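Local coordinates for protein involved in catabolism of external DNA (Legionella pneumophila subsp. pneumophila, PDB 2OO3) that probably transfers a methyl group from S-adenosyl-L-methionine to N6 of one adenine in 23S ribosomal RNA, at residues P68-R73 / S85-I90. Residues are numbered along the deposited sequence; the frame is centred on the assembly and turned at random.
Sequences PVWLDR and SVIKQI
W70, in the last turn of helix 66-71, faces I87 of helix 81-90 with their CA atoms 8.4 Å apart, a gap that no hydrogen bond crosses and that is bridged mainly by the indole of W70. With CG anti to the backbone N (chi1 173°), the indole reaches out to the second helix, and its six-membered ring does the touching. CE3 lies 3.6 Å from the methyl CG2 of I87, the two side chains running antiparallel alongside each other, while CH2 abuts the backbone at K88, 3.6 Å from its CA. R73 lies over one face of the indole: CZ2 lies beneath the centre of the guanidinium, and NH1 stands over the rim of the indole. The backbone O of W70 accepts from both R73 N and R73 NH1, from opposite faces of its plane, and the NH1 bond (3.0 Å, N-H...O 163°) holds the guanidinium over the ring. The indole NE1 bonds to the backbone O of S94, and L96 touches both W70 and I87. On the periphery of this Rossmann-type domain, probably a methyltransferase, the contact exemplifies one aromatic side chain joining two short helices by van der Waals contact, its polar atom satisfied by a loop.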
ATOM      1  N   PRO A  68      -4.355 -13.036 -12.801  1.00 11.00           N
ATOM      2  CA  PRO A  68      -5.453 -12.710 -13.754  1.00 11.71           C
ATOM      3  C   PRO A  68      -5.379 -11.278 -14.301  1.00 11.76           C
ATOM      4  O   PRO A  68      -5.751 -11.017 -15.454  1.00 11.67           O
ATOM      5  CB  PRO A  68      -6.734 -12.867 -12.903  1.00 10.94           C
ATOM      6  CG  PRO A  68      -6.317 -13.746 -11.726  1.00 12.60           C
ATOM      7  CD  PRO A  68      -4.868 -13.401 -11.466  1.00 10.71           C
ATOM      8  N   VAL A  69      -4.882 -10.366 -13.474  1.00 11.18           N
ATOM      9  CA  VAL A  69      -4.790  -8.959 -13.831  1.00 11.08           C
ATOM     10  C   VAL A  69      -3.681  -8.829 -14.872  1.00 12.33           C
ATOM     11  O   VAL A  69      -3.872  -8.178 -15.935  1.00 12.18           O
ATOM     12  CB  VAL A  69      -4.540  -8.064 -12.549  1.00 10.48           C
ATOM     13  CG1 VAL A  69      -4.232  -6.632 -12.922  1.00 11.58           C
ATOM     14  CG2 VAL A  69      -5.754  -8.081 -11.637  1.00 10.23           C
ATOM     15  N   TRP A  70      -2.545  -9.467 -14.585  1.00 12.06           N
ATOM     16  CA  TRP A  70      -1.392  -9.453 -15.465  1.00 12.66           C
ATOM     17  C   TRP A  70      -1.682 -10.100 -16.817  1.00 13.72           C
ATOM     18  O   TRP A  70      -1.341  -9.544 -17.864  1.00 13.54           O
ATOM     19  CB  TRP A  70      -0.219 -10.196 -14.828  1.00 13.33           C
ATOM     20  CG  TRP A  70       1.003 -10.401 -15.745  1.00 12.33           C
ATOM     21  CD1 TRP A  70       1.423 -11.593 -16.297  1.00 14.07           C
ATOM     22  CD2 TRP A  70       1.962  -9.402 -16.175  1.00 13.13           C
ATOM     23  NE1 TRP A  70       2.563 -11.389 -17.046  1.00 13.67           N
ATOM     24  CE2 TRP A  70       2.915 -10.062 -16.991  1.00 13.88           C
ATOM     25  CE3 TRP A  70       2.096  -8.014 -15.957  1.00 12.38           C
ATOM     26  CZ2 TRP A  70       4.014  -9.394 -17.566  1.00 13.33           C
ATOM     27  CZ3 TRP A  70       3.183  -7.339 -16.544  1.00 13.83           C
ATOM     28  CH2 TRP A  70       4.126  -8.040 -17.343  1.00 13.79           C
ATOM     29  N   LEU A  71      -2.294 -11.276 -16.786  1.00 13.14           N
ATOM     30  CA  LEU A  71      -2.626 -11.970 -18.024  1.00 14.77           C
ATOM     31  C   LEU A  71      -3.527 -11.128 -18.925  1.00 15.88           C
ATOM     32  O   LEU A  71      -3.386 -11.177 -20.150  1.00 16.50           O
ATOM     33  CB  LEU A  71      -3.283 -13.323 -17.721  1.00 14.31           C
ATOM     34  CG  LEU A  71      -2.306 -14.365 -17.171  1.00 13.98           C
ATOM     35  CD1 LEU A  71      -3.021 -15.639 -16.815  1.00 16.30           C
ATOM     36  CD2 LEU A  71      -1.167 -14.648 -18.140  1.00 17.70           C
ATOM     37  N   ASP A  72      -4.439 -10.366 -18.323  1.00 15.62           N
ATOM     38  CA  ASP A  72      -5.371  -9.526 -19.082  1.00 16.74           C
ATOM     39  C   ASP A  72      -4.936  -8.077 -19.215  1.00 17.33           C
ATOM     40  O   ASP A  72      -5.778  -7.199 -19.445  1.00 17.26           O
ATOM     41  CB  ASP A  72      -6.761  -9.550 -18.443  1.00 16.84           C
ATOM     42  CG  ASP A  72      -7.870  -9.305 -19.453  1.00 19.19           C
ATOM     43  OD1 ASP A  72      -7.676  -9.668 -20.636  1.00 21.63           O
ATOM     44  OD2 ASP A  72      -8.924  -8.758 -19.064  1.00 16.58           O
ATOM     45  N   ARG A  73      -3.635  -7.820 -19.096  1.00 17.39           N
ATOM     46  CA  ARG A  73      -3.153  -6.451 -18.935  1.00 18.82           C
ATOM     47  C   ARG A  73      -3.509  -5.504 -20.104  1.00 20.54           C
ATOM     48  O   ARG A  73      -3.668  -4.293 -19.899  1.00 20.21           O
ATOM     49  CB  ARG A  73      -1.650  -6.427 -18.646  1.00 17.72           C
ATOM     50  CG  ARG A  73      -0.770  -6.941 -19.750  1.00 19.00           C
ATOM     51  CD  ARG A  73       0.640  -7.211 -19.222  1.00 18.50           C
ATOM     52  NE  ARG A  73       1.512  -7.828 -20.220  1.00 18.72           N
ATOM     53  CZ  ARG A  73       1.591  -9.133 -20.467  1.00 19.87           C
ATOM     54  NH1 ARG A  73       0.831 -10.000 -19.810  1.00 17.99           N
ATOM     55  NH2 ARG A  73       2.432  -9.582 -21.394  1.00 21.89           N
ATOM     56  N   SER A  85       3.433  -1.305 -15.566  1.00  8.91           N
ATOM     57  CA  SER A  85       4.756  -1.026 -16.148  1.00 10.05           C
ATOM     58  C   SER A  85       5.853  -1.489 -15.198  1.00  9.21           C
ATOM     59  O   SER A  85       6.869  -1.991 -15.653  1.00  8.85           O
ATOM     60  CB  SER A  85       4.961   0.453 -16.487  1.00 10.17           C
ATOM     61  OG  SER A  85       5.125   1.187 -15.302  1.00 16.47           O
ATOM     62  N   VAL A  86       5.643  -1.341 -13.887  1.00  8.08           N
ATOM     63  CA  VAL A  86       6.659  -1.809 -12.923  1.00  7.23           C
ATOM     64  C   VAL A  86       6.788  -3.351 -12.916  1.00  7.83           C
ATOM     65  O   VAL A  86       7.907  -3.911 -12.821  1.00  8.13           O
ATOM     66  CB  VAL A  86       6.386  -1.257 -11.494  1.00  7.13           C
ATOM     67  CG1 VAL A  86       7.370  -1.818 -10.476  1.00  7.53           C
ATOM     68  CG2 VAL A  86       6.458   0.251 -11.494  1.00  5.74           C
ATOM     69  N   ILE A  87       5.651  -4.037 -12.992  1.00  6.99           N
ATOM     70  CA  ILE A  87       5.642  -5.496 -13.034  1.00  8.14           C
ATOM     71  C   ILE A  87       6.308  -5.984 -14.337  1.00  8.64           C
ATOM     72  O   ILE A  87       7.043  -6.986 -14.345  1.00  8.44           O
ATOM     73  CB  ILE A  87       4.209  -6.032 -12.898  1.00  8.50           C
ATOM     74  CG1 ILE A  87       3.674  -5.693 -11.494  1.00  9.31           C
ATOM     75  CG2 ILE A  87       4.130  -7.572 -13.073  1.00  8.06           C
ATOM     76  CD1 ILE A  87       2.270  -5.589 -11.500  1.00  9.36           C
ATOM     77  N   LYS A  88       6.040  -5.270 -15.423  1.00  8.64           N
ATOM     78  CA  LYS A  88       6.713  -5.548 -16.706  1.00 11.02           C
ATOM     79  C   LYS A  88       8.230  -5.402 -16.543  1.00  9.78           C
ATOM     80  O   LYS A  88       8.988  -6.262 -16.998  1.00 10.94           O
ATOM     81  CB  LYS A  88       6.202  -4.577 -17.778  1.00 10.40           C
ATOM     82  CG  LYS A  88       6.609  -4.960 -19.205  1.00 15.55           C
ATOM     83  CD  LYS A  88       5.813  -4.116 -20.265  1.00 15.09           C
ATOM     84  CE  LYS A  88       4.316  -4.461 -20.320  1.00 19.10           C
ATOM     85  NZ  LYS A  88       3.566  -3.532 -21.292  1.00 21.65           N
ATOM     86  N   GLN A  89       8.662  -4.323 -15.881  1.00  9.84           N
ATOM     87  CA  GLN A  89      10.080  -3.976 -15.768  1.00  9.55           C
ATOM     88  C   GLN A  89      10.849  -5.013 -15.009  1.00  9.30           C
ATOM     89  O   GLN A  89      11.944  -5.393 -15.416  1.00  7.84           O
ATOM     90  CB  GLN A  89      10.250  -2.671 -14.999  1.00 10.86           C
ATOM     91  CG  GLN A  89      11.702  -2.190 -14.955  1.00 13.68           C
ATOM     92  CD  GLN A  89      11.927  -1.273 -13.810  1.00 16.41           C
ATOM     93  OE1 GLN A  89      12.128  -1.713 -12.701  1.00 17.89           O
ATOM     94  NE2 GLN A  89      11.853   0.025 -14.066  1.00 19.59           N
ATOM     95  N   ILE A  90      10.302  -5.443 -13.868  1.00  8.77           N
ATOM     96  CA  ILE A  90      11.036  -6.378 -12.995  1.00  8.42           C
ATOM     97  C   ILE A  90      11.193  -7.788 -13.642  1.00  9.60           C
ATOM     98  O   ILE A  90      12.149  -8.523 -13.348  1.00  9.06           O
ATOM     99  CB  ILE A  90      10.398  -6.430 -11.549  1.00  7.91           C
ATOM    100  CG1 ILE A  90      11.354  -7.064 -10.512  1.00  7.01           C
ATOM    101  CG2 ILE A  90       9.089  -7.162 -11.557  1.00  6.34           C
ATOM    102  CD1 ILE A  90      10.880  -6.815  -9.042  1.00  8.83           C
TER